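Local coordinates for PHOX (Pseudomonas fluorescens, PDB 4A9V), which catalyses the hydrolysis of phosphate monoesters as an alkaline phosphatase, using a complex iron-calcium cofactor held in a beta-propeller, at residues Trp186-Thr197 and Leu243-Pro254; Lys112-Ser120 and Leu173-Asn181. All coordinates share one frame; numbering follows the deposited sequence.

How the contacts relate
From the N terminus, helix 107-115 runs into strand 118-127, and the turn between them belongs to contact 2, where it meets 173-181 after a gap of some fifty residues that includes strands 130-144 and 148-152. The chain then passes from strand 178-183 to its sheet neighbour 189-193, which opens contact 1; that contact closes a second loop, of 45 residues with no strand in it, when strand 249-252 returns. The two loops follow in series and neither nest nor cross. Contact 1 lies within one propeller sheet, whereas contact 2 ties that sheet's approach to the preceding sheet. They meet where Glu193 OE2 probably hydrogen-bonds Thr175 OG1, and each supplies an iron ligand, Glu194 and Cys179.

Contact 1: Trp186-Thr197 and Leu243-Pro254; sequences WGTYLTCEENFT and LNRHGWVVEIDP. With FEO (mu-oxo-diiron), chain S.
Glu251 stretches out with CG anti to the backbone N (chi1 -173°) and an extended chain, while Trp186 turns its indole back between its own N and carbonyl carbon (chi1 52°), and the two side chains meet at about a right angle. Trp186 NE1 gives its hydrogen to Glu251 OE2 at 2.9 Å, nearly in the indole plane. The same oxygen takes the hydroxyl of Thr188, OG1 to OE2 2.7 Å, on its anti side. Arg264 pairs with the other oxygen, so a buried carboxylate is held through both oxygens.

From here strands 189-193 and 249-252 run antiparallel in one blade of the propeller. Tyr189 with Ile252 and Thr191 with Val250 are hydrogen-bonded pairs. Beta-branched residues suit such strands: Thr191 CG2 lies beside Val250 CB at 3.6 Å, while its OG1 turns to Asn88. On the other face Leu190 CB rests on Val249 CG1 at 3.9 Å.

Past the strands, Glu193 OE1 receives Trp248 N at 3.0 Å from above the carboxylate plane, and Gly247 N more weakly; OE2 goes to Lys263 and Thr175. Phe196 lays one ring face over Gly247, whose CA is 3.7 Å from the ring centroid in a CH-pi contact. A CB on Gly247 would strike CE1 of the ring and, at this positive phi, the preceding carbonyl, so glycine suits the place twice over. An alanine in place of Phe196 would remove this lid and is likely to open a gap over Gly247 and His246.

Glu194 points away from the partner segment and bridges the irons, OE1 to FE1 2.0 Å and OE2 to FE2 2.1 Å. Glu193 and Glu251, probably ionised, are thus met by donors and by Lys263 and Arg264, while the carboxylate of Glu194 is given over to the metals.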
loop_
_atom_site.group_PDB
_atom_site.type_symbol
_atom_site.label_atom_id
_atom_site.label_comp_id
_atom_site.label_asym_id
_atom_site.label_seq_id
_atom_site.Cartn_x
_atom_site.Cartn_y
_atom_site.Cartn_z
ATOM N N TRP A 186 -11.974 13.302 7.960
ATOM C CA TRP A 186 -13.024 14.075 7.294
ATOM C C TRP A 186 -13.696 13.288 6.194
ATOM O O TRP A 186 -14.364 13.861 5.334
ATOM C CB TRP A 186 -12.484 15.412 6.771
ATOM C CG TRP A 186 -11.249 15.307 5.911
ATOM C CD1 TRP A 186 -11.183 15.273 4.522
ATOM C CD2 TRP A 186 -9.857 15.282 6.369
ATOM N NE1 TRP A 186 -9.880 15.176 4.105
ATOM C CE2 TRP A 186 -9.034 15.186 5.169
ATOM C CE3 TRP A 186 -9.238 15.331 7.605
ATOM C CZ2 TRP A 186 -7.657 15.045 5.238
ATOM C CZ3 TRP A 186 -7.851 15.220 7.660
ATOM C CH2 TRP A 186 -7.080 15.091 6.505
ATOM N N GLY A 187 -13.675 11.964 6.313
ATOM C CA GLY A 187 -14.563 11.109 5.529
ATOM C C GLY A 187 -14.106 10.855 4.106
ATOM O O GLY A 187 -14.919 10.544 3.241
ATOM N N THR A 188 -12.796 10.897 3.879
ATOM C CA THR A 188 -12.259 10.606 2.566
ATOM C C THR A 188 -11.202 9.505 2.599
ATOM O O THR A 188 -10.711 9.099 3.659
ATOM C CB THR A 188 -11.690 11.857 1.879
ATOM O OG1 THR A 188 -10.547 12.315 2.603
ATOM C CG2 THR A 188 -12.745 12.964 1.772
ATOM N N TYR A 189 -10.927 8.988 1.407
ATOM C CA TYR A 189 -10.025 7.870 1.205
ATOM C C TYR A 189 -8.787 8.368 0.465
ATOM O O TYR A 189 -8.905 9.127 -0.503
ATOM C CB TYR A 189 -10.733 6.815 0.350
ATOM C CG TYR A 189 -9.922 5.569 0.087
ATOM C CD1 TYR A 189 -9.615 4.706 1.119
ATOM C CD2 TYR A 189 -9.539 5.210 -1.203
ATOM C CE1 TYR A 189 -8.908 3.541 0.894
ATOM C CE2 TYR A 189 -8.830 4.040 -1.441
ATOM C CZ TYR A 189 -8.542 3.199 -0.387
ATOM O OH TYR A 189 -7.863 2.016 -0.570
ATOM N N LEU A 190 -7.611 7.932 0.905
ATOM C CA LEU A 190 -6.376 8.188 0.176
ATOM C C LEU A 190 -5.894 6.902 -0.471
ATOM O O LEU A 190 -5.826 5.852 0.181
ATOM C CB LEU A 190 -5.295 8.725 1.122
ATOM C CG LEU A 190 -5.664 9.974 1.932
ATOM C CD1 LEU A 190 -4.493 10.423 2.795
ATOM C CD2 LEU A 190 -6.156 11.113 1.051
ATOM N N THR A 191 -5.609 6.988 -1.764
ATOM C CA THR A 191 -5.019 5.887 -2.491
ATOM C C THR A 191 -3.639 6.296 -3.002
ATOM O O THR A 191 -3.408 7.449 -3.359
ATOM C CB THR A 191 -5.932 5.387 -3.634
ATOM O OG1 THR A 191 -5.374 4.189 -4.174
ATOM C CG2 THR A 191 -6.080 6.407 -4.747
ATOM N N CYS A 192 -2.710 5.351 -2.993
ATOM C CA CYS A 192 -1.296 5.637 -3.160
ATOM C C CYS A 192 -0.766 4.986 -4.430
ATOM O O CYS A 192 -0.849 3.769 -4.588
ATOM C CB CYS A 192 -0.539 5.086 -1.961
ATOM S SG CYS A 192 -0.861 6.015 -0.456
ATOM N N GLU A 193 -0.210 5.791 -5.329
ATOM C CA GLU A 193 0.389 5.299 -6.567
ATOM C C GLU A 193 1.832 4.896 -6.294
ATOM O O GLU A 193 2.647 5.729 -5.903
ATOM C CB GLU A 193 0.331 6.394 -7.639
ATOM C CG GLU A 193 -1.096 6.753 -8.012
ATOM C CD GLU A 193 -1.257 8.031 -8.823
ATOM O OE1 GLU A 193 -0.288 8.800 -9.019
ATOM O OE2 GLU A 193 -2.401 8.266 -9.280
ATOM N N GLU A 194 2.133 3.614 -6.485
ATOM C CA GLU A 194 3.433 3.049 -6.104
ATOM C C GLU A 194 4.302 2.810 -7.352
ATOM O O GLU A 194 4.995 3.720 -7.788
ATOM C CB GLU A 194 3.258 1.773 -5.257
ATOM C CG GLU A 194 4.574 1.183 -4.761
ATOM C CD GLU A 194 4.425 -0.214 -4.203
ATOM O OE1 GLU A 194 3.527 -0.951 -4.665
ATOM O OE2 GLU A 194 5.260 -0.594 -3.361
ATOM N N ASN A 195 4.190 1.650 -7.994
ATOM C CA ASN A 195 5.091 1.300 -9.102
ATOM C C ASN A 195 4.601 1.828 -10.449
ATOM O O ASN A 195 4.604 1.129 -11.474
ATOM C CB ASN A 195 5.312 -0.205 -9.141
ATOM C CG ASN A 195 6.147 -0.681 -7.973
ATOM O OD1 ASN A 195 7.238 -0.159 -7.735
ATOM N ND2 ASN A 195 5.603 -1.586 -7.180
ATOM N N PHE A 196 4.265 3.109 -10.455
ATOM C CA PHE A 196 3.703 3.744 -11.637
ATOM C C PHE A 196 4.690 3.760 -12.800
ATOM O O PHE A 196 4.294 3.689 -13.959
ATOM C CB PHE A 196 3.223 5.167 -11.321
ATOM C CG PHE A 196 4.331 6.137 -11.020
ATOM C CD1 PHE A 196 4.871 6.244 -9.750
ATOM C CD2 PHE A 196 4.798 6.985 -12.005
ATOM C CE1 PHE A 196 5.898 7.135 -9.493
ATOM C CE2 PHE A 196 5.826 7.870 -11.754
ATOM C CZ PHE A 196 6.370 7.960 -10.495
ATOM N N THR A 197 5.976 3.864 -12.488
ATOM C CA THR A 197 7.012 3.957 -13.509
ATOM C C THR A 197 7.086 2.702 -14.365
ATOM O O THR A 197 7.500 2.774 -15.521
ATOM C CB THR A 197 8.390 4.217 -12.876
ATOM O OG1 THR A 197 8.637 3.232 -11.869
ATOM C CG2 THR A 197 8.446 5.590 -12.238
ATOM N N LEU A 243 5.020 11.091 -17.045
ATOM C CA LEU A 243 5.662 10.441 -15.897
ATOM C C LEU A 243 5.492 11.256 -14.613
ATOM O O LEU A 243 5.535 10.703 -13.513
ATOM C CB LEU A 243 7.150 10.231 -16.197
ATOM C CG LEU A 243 7.854 9.188 -15.323
ATOM C CD1 LEU A 243 7.418 7.783 -15.703
ATOM C CD2 LEU A 243 9.365 9.324 -15.406
ATOM N N ASN A 244 5.380 12.575 -14.743
ATOM C CA ASN A 244 5.299 13.452 -13.582
ATOM C C ASN A 244 3.902 13.531 -12.983
ATOM O O ASN A 244 3.735 14.012 -11.862
ATOM C CB ASN A 244 5.771 14.855 -13.941
ATOM C CG ASN A 244 7.211 14.883 -14.374
ATOM O OD1 ASN A 244 8.017 14.079 -13.921
ATOM N ND2 ASN A 244 7.538 15.798 -15.276
ATOM N N ARG A 245 2.909 13.052 -13.725
ATOM C CA ARG A 245 1.506 13.201 -13.357
ATOM C C ARG A 245 0.974 11.954 -12.636
ATOM O O ARG A 245 -0.221 11.857 -12.348
ATOM C CB ARG A 245 0.688 13.541 -14.602
ATOM C CG ARG A 245 0.985 14.954 -15.106
ATOM C CD ARG A 245 0.993 15.086 -16.616
ATOM N NE ARG A 245 -0.267 14.683 -17.234
ATOM C CZ ARG A 245 -1.346 15.451 -17.302
ATOM N NH1 ARG A 245 -1.324 16.683 -16.815
ATOM N NH2 ARG A 245 -2.452 14.984 -17.860
ATOM N N HIS A 246 1.904 11.092 -12.229
ATOM C CA HIS A 246 1.638 9.885 -11.458
ATOM C C HIS A 246 2.733 9.721 -10.435
ATOM O O HIS A 246 3.787 10.366 -10.520
ATOM C CB HIS A 246 1.561 8.670 -12.386
ATOM C CG HIS A 246 0.539 8.822 -13.473
ATOM N ND1 HIS A 246 -0.782 8.615 -13.256
ATOM C CD2 HIS A 246 0.654 9.366 -14.745
ATOM C CE1 HIS A 246 -1.464 8.976 -14.362
ATOM N NE2 HIS A 246 -0.589 9.447 -15.264
ATOM N N GLY A 247 2.468 8.899 -9.421
ATOM C CA GLY A 247 3.321 8.815 -8.239
ATOM C C GLY A 247 2.864 9.710 -7.094
ATOM O O GLY A 247 3.682 10.144 -6.279
ATOM N N TRP A 248 1.554 9.924 -6.996
ATOM C CA TRP A 248 0.970 10.820 -5.997
ATOM C C TRP A 248 0.001 10.084 -5.111
ATOM O O TRP A 248 -0.440 8.967 -5.418
ATOM C CB TRP A 248 0.245 11.965 -6.703
ATOM C CG TRP A 248 1.114 12.729 -7.671
ATOM C CD1 TRP A 248 1.151 12.602 -9.053
ATOM C CD2 TRP A 248 2.092 13.771 -7.352
ATOM N NE1 TRP A 248 2.068 13.471 -9.598
ATOM C CE2 TRP A 248 2.645 14.216 -8.621
ATOM C CE3 TRP A 248 2.529 14.371 -6.179
ATOM C CZ2 TRP A 248 3.549 15.259 -8.693
ATOM C CZ3 TRP A 248 3.476 15.390 -6.260
ATOM C CH2 TRP A 248 3.960 15.836 -7.493
ATOM N N VAL A 249 -0.321 10.708 -3.986
ATOM C CA VAL A 249 -1.457 10.331 -3.164
ATOM C C VAL A 249 -2.699 11.009 -3.730
ATOM O O VAL A 249 -2.693 12.204 -4.018
ATOM C CB VAL A 249 -1.232 10.761 -1.707
ATOM C CG1 VAL A 249 -2.423 10.371 -0.849
ATOM C CG2 VAL A 249 0.037 10.123 -1.164
ATOM N N VAL A 250 -3.751 10.221 -3.904
ATOM C CA VAL A 250 -4.980 10.675 -4.535
ATOM C C VAL A 250 -6.128 10.566 -3.532
ATOM O O VAL A 250 -6.305 9.535 -2.889
ATOM C CB VAL A 250 -5.290 9.813 -5.777
ATOM C CG1 VAL A 250 -6.551 10.304 -6.466
ATOM C CG2 VAL A 250 -4.114 9.822 -6.737
ATOM N N GLU A 251 -6.881 11.649 -3.366
ATOM C CA GLU A 251 -7.968 11.717 -2.401
ATOM C C GLU A 251 -9.314 11.523 -3.108
ATOM O O GLU A 251 -9.610 12.169 -4.124
ATOM C CB GLU A 251 -7.933 13.061 -1.669
ATOM C CG GLU A 251 -8.936 13.152 -0.530
ATOM C CD GLU A 251 -8.784 14.388 0.341
ATOM O OE1 GLU A 251 -8.017 15.303 -0.030
ATOM O OE2 GLU A 251 -9.513 14.483 1.351
ATOM N N ILE A 252 -10.095 10.590 -2.570
ATOM C CA ILE A 252 -11.385 10.174 -3.109
ATOM C C ILE A 252 -12.459 10.332 -2.034
ATOM O O ILE A 252 -12.259 9.939 -0.889
ATOM C CB ILE A 252 -11.319 8.687 -3.541
ATOM C CG1 ILE A 252 -10.357 8.509 -4.722
ATOM C CG2 ILE A 252 -12.700 8.131 -3.871
ATOM C CD1 ILE A 252 -9.876 7.085 -4.932
ATOM N N ASP A 253 -13.615 10.863 -2.432
ATOM C CA ASP A 253 -14.774 10.916 -1.554
ATOM C C ASP A 253 -15.719 9.763 -1.874
ATOM O O ASP A 253 -16.450 9.824 -2.859
ATOM C CB ASP A 253 -15.503 12.248 -1.726
ATOM C CG ASP A 253 -16.691 12.391 -0.792
ATOM O OD1 ASP A 253 -17.013 11.422 -0.068
ATOM O OD2 ASP A 253 -17.333 13.469 -0.805
ATOM N N PRO A 254 -15.695 8.698 -1.061
ATOM C CA PRO A 254 -16.510 7.540 -1.412
ATOM C C PRO A 254 -18.011 7.808 -1.297
ATOM O O PRO A 254 -18.811 7.051 -1.838
ATOM C CB PRO A 254 -16.071 6.481 -0.398
ATOM C CG PRO A 254 -15.611 7.266 0.787
ATOM C CD PRO A 254 -14.995 8.517 0.225
HETATM FE FE1 FEO S . 2.439 -2.425 -3.762
HETATM FE FE2 FEO S . 5.292 -1.983 -1.830
HETATM O O FEO S . 3.752 -2.982 -2.429
HETATM O O HOH W 1 -17.200 11.887 2.654
HETATM O O HOH W 2 1.291 -4.054 -2.931
HETATM O O HOH W 3 3.616 -3.968 -4.939
#

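Contact 2: Lys112-Ser120 and Leu173-Asn181. With FEO (mu-oxo-diiron), chain S.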
loop_
_atom_site.group_PDB
_atom_site.type_symbol
_atom_site.label_atom_id
_atom_site.label_comp_id
_atom_site.label_asym_id
_atom_site.label_seq_id
_atom_site.Cartn_x
_atom_site.Cartn_y
_atom_site.Cartn_z
ATOM N N LYS A 112 -8.067 -2.394 -21.373
ATOM C CA LYS A 112 -8.564 -3.415 -20.461
ATOM C C LYS A 112 -7.655 -3.571 -19.233
ATOM O O LYS A 112 -8.140 -3.724 -18.116
ATOM C CB LYS A 112 -8.690 -4.739 -21.208
ATOM C CG LYS A 112 -9.238 -5.894 -20.403
ATOM C CD LYS A 112 -9.570 -7.060 -21.317
ATOM C CE LYS A 112 -9.723 -8.349 -20.542
ATOM N NZ LYS A 112 -10.138 -9.478 -21.420
ATOM N N ALA A 113 -6.340 -3.495 -19.430
ATOM C CA ALA A 113 -5.390 -3.523 -18.311
ATOM C C ALA A 113 -5.560 -2.292 -17.425
ATOM O O ALA A 113 -5.611 -2.408 -16.204
ATOM C CB ALA A 113 -3.958 -3.633 -18.825
ATOM N N LEU A 114 -5.656 -1.117 -18.029
ATOM C CA LEU A 114 -5.860 0.104 -17.253
ATOM C C LEU A 114 -7.182 0.059 -16.476
ATOM O O LEU A 114 -7.272 0.561 -15.350
ATOM C CB LEU A 114 -5.835 1.315 -18.189
ATOM C CG LEU A 114 -4.426 1.790 -18.544
ATOM C CD1 LEU A 114 -4.427 2.558 -19.853
ATOM C CD2 LEU A 114 -3.839 2.647 -17.439
ATOM N N ALA A 115 -8.180 -0.616 -17.048
ATOM C CA ALA A 115 -9.482 -0.766 -16.413
ATOM C C ALA A 115 -9.402 -1.597 -15.134
ATOM O O ALA A 115 -10.251 -1.472 -14.255
ATOM C CB ALA A 115 -10.459 -1.400 -17.385
ATOM N N CYS A 116 -8.437 -2.508 -15.077
ATOM C CA CYS A 116 -8.253 -3.368 -13.916
ATOM C C CYS A 116 -7.731 -2.637 -12.692
ATOM O O CYS A 116 -7.751 -3.211 -11.609
ATOM C CB CYS A 116 -7.255 -4.473 -14.241
ATOM S SG CYS A 116 -7.856 -5.792 -15.313
ATOM N N GLU A 117 -7.071 -1.501 -12.904
ATOM C CA GLU A 117 -6.337 -0.822 -11.844
ATOM C C GLU A 117 -7.110 0.396 -11.373
ATOM O O GLU A 117 -8.013 0.869 -12.059
ATOM C CB GLU A 117 -4.949 -0.425 -12.342
ATOM C CG GLU A 117 -4.196 -1.623 -12.914
ATOM C CD GLU A 117 -2.745 -1.383 -13.266
ATOM O OE1 GLU A 117 -2.162 -0.348 -12.901
ATOM O OE2 GLU A 117 -2.193 -2.260 -13.969
ATOM N N GLY A 118 -6.755 0.886 -10.193
ATOM C CA GLY A 118 -7.405 2.058 -9.625
ATOM C C GLY A 118 -8.019 1.722 -8.284
ATOM O O GLY A 118 -7.348 1.163 -7.410
ATOM N N VAL A 119 -9.290 2.076 -8.125
ATOM C CA VAL A 119 -10.025 1.855 -6.892
ATOM C C VAL A 119 -11.405 1.311 -7.245
ATOM O O VAL A 119 -12.006 1.686 -8.257
ATOM C CB VAL A 119 -10.125 3.155 -6.058
ATOM C CG1 VAL A 119 -10.992 2.963 -4.824
ATOM C CG2 VAL A 119 -8.733 3.627 -5.655
ATOM N N SER A 120 -11.894 0.411 -6.400
ATOM C CA SER A 120 -13.290 -0.019 -6.428
ATOM C C SER A 120 -13.953 0.424 -5.128
ATOM O O SER A 120 -13.515 0.039 -4.048
ATOM C CB SER A 120 -13.360 -1.542 -6.525
ATOM O OG SER A 120 -12.754 -2.020 -7.700
ATOM N N LEU A 173 -5.477 11.794 -16.686
ATOM C CA LEU A 173 -6.186 10.536 -16.852
ATOM C C LEU A 173 -5.590 9.480 -15.937
ATOM O O LEU A 173 -4.427 9.085 -16.068
ATOM C CB LEU A 173 -6.138 10.062 -18.298
ATOM C CG LEU A 173 -6.826 10.970 -19.314
ATOM C CD1 LEU A 173 -6.767 10.335 -20.689
ATOM C CD2 LEU A 173 -8.262 11.270 -18.911
ATOM N N GLY A 174 -6.422 8.997 -15.032
ATOM C CA GLY A 174 -6.141 7.763 -14.329
ATOM C C GLY A 174 -5.407 7.903 -13.020
ATOM O O GLY A 174 -4.619 8.832 -12.801
ATOM N N THR A 175 -5.684 6.936 -12.156
ATOM C CA THR A 175 -4.784 6.504 -11.115
ATOM C C THR A 175 -4.626 4.998 -11.284
ATOM O O THR A 175 -5.580 4.313 -11.672
ATOM C CB THR A 175 -5.347 6.889 -9.725
ATOM O OG1 THR A 175 -4.411 6.563 -8.704
ATOM C CG2 THR A 175 -6.666 6.199 -9.426
ATOM N N PHE A 176 -3.385 4.529 -11.218
ATOM C CA PHE A 176 -3.085 3.131 -11.465
ATOM C C PHE A 176 -1.882 2.724 -10.614
ATOM O O PHE A 176 -1.299 3.561 -9.925
ATOM C CB PHE A 176 -2.871 2.852 -12.972
ATOM C CG PHE A 176 -1.872 3.768 -13.646
ATOM C CD1 PHE A 176 -0.507 3.534 -13.531
ATOM C CD2 PHE A 176 -2.291 4.831 -14.426
ATOM C CE1 PHE A 176 0.411 4.380 -14.125
ATOM C CE2 PHE A 176 -1.376 5.657 -15.057
ATOM C CZ PHE A 176 -0.025 5.454 -14.870
ATOM N N GLN A 177 -1.612 1.427 -10.539
ATOM C CA GLN A 177 -0.582 0.905 -9.641
ATOM C C GLN A 177 -0.853 1.378 -8.210
ATOM O O GLN A 177 0.054 1.590 -7.402
ATOM C CB GLN A 177 0.830 1.235 -10.135
ATOM C CG GLN A 177 1.198 0.505 -11.424
ATOM C CD GLN A 177 1.577 -0.968 -11.270
ATOM O OE1 GLN A 177 1.757 -1.663 -12.273
ATOM N NE2 GLN A 177 1.882 -1.395 -10.058
ATOM N N ASN A 178 -2.126 1.302 -7.852
ATOM C CA ASN A 178 -2.625 1.685 -6.534
ATOM C C ASN A 178 -2.332 0.615 -5.498
ATOM O O ASN A 178 -2.882 -0.485 -5.551
ATOM C CB ASN A 178 -4.127 1.917 -6.592
ATOM C CG ASN A 178 -4.489 2.964 -7.595
ATOM O OD1 ASN A 178 -4.421 2.722 -8.801
ATOM N ND2 ASN A 178 -4.682 4.184 -7.110
ATOM N N CYS A 179 -1.431 0.946 -4.582
ATOM C CA CYS A 179 -0.861 0.002 -3.645
ATOM C C CYS A 179 -1.701 0.003 -2.371
ATOM O O CYS A 179 -2.686 -0.728 -2.278
ATOM C CB CYS A 179 0.600 0.373 -3.403
ATOM S SG CYS A 179 1.455 -0.731 -2.283
ATOM N N ALA A 180 -1.406 0.888 -1.431
ATOM C CA ALA A 180 -2.207 0.925 -0.216
ATOM C C ALA A 180 -2.769 2.330 0.047
ATOM O O ALA A 180 -3.022 3.094 -0.904
ATOM C CB ALA A 180 -1.428 0.341 0.967
ATOM N N ASN A 181 -3.177 2.571 1.292
ATOM C CA ASN A 181 -4.321 3.420 1.556
ATOM C C ASN A 181 -4.113 4.329 2.757
ATOM O O ASN A 181 -3.254 4.087 3.607
ATOM C CB ASN A 181 -5.562 2.546 1.797
ATOM C CG ASN A 181 -5.419 1.655 3.018
ATOM O OD1 ASN A 181 -4.451 0.891 3.141
ATOM N ND2 ASN A 181 -6.331 1.803 3.965
HETATM FE FE1 FEO S . 2.439 -2.425 -3.762
HETATM FE FE2 FEO S . 5.292 -1.983 -1.830
HETATM O O FEO S . 3.752 -2.982 -2.429
HETATM O O HOH W 4 0.351 -2.148 -14.567
HETATM O O HOH W 2 1.291 -4.054 -2.931
HETATM O O HOH W 3 3.616 -3.968 -4.939
#
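Leu114 lies alongside Phe176, the two side chains pointing the same way, with its CD2 methyl 4.0 Å from ring atom CD2. Phe176 keeps CG between its backbone N and carbonyl carbon (chi1 52°), which sets the ring beside the leucine of helix 107-115, its far end leading away from 112-120. Trp227 also packs on Leu114, so a branched apolar side chain suits this buried place.

Glu117 points toward the other segment and crosses the aromatic residue obliquely, its carboxylate plane 66° from that of the ring. OE1 lies 3.3 Å from Phe176 CB and accepts the backbone hydrogen of Gln177, N to OE1 3.0 Å, on its anti side. OE2 takes a water that also donates to Gln177 OE1, so one oxygen holds Gln177 directly and the other through water.

The turn from helix 107-115 into strand 118-127, a central strand of one four-stranded antiparallel propeller sheet, here abuts the chain leading into strand 178-183 of the next. Gly118 lets the chains come close: its CA is 3.2 Å from Asn178 OD1, and its backbone angles would jam a CB against the preceding carbonyl. Asn178 ND2 bonds Thr175 OG1 at 2.9 Å, which fixes the turn of the amide; Glu193 is the outside partner of Thr175. One residue on, Cys179 sends SG, anti to its backbone N (chi1 -179°), to FE1 at 2.5 Å, the sulfur ligand of this iron, which Glu90 and Glu194 also bind.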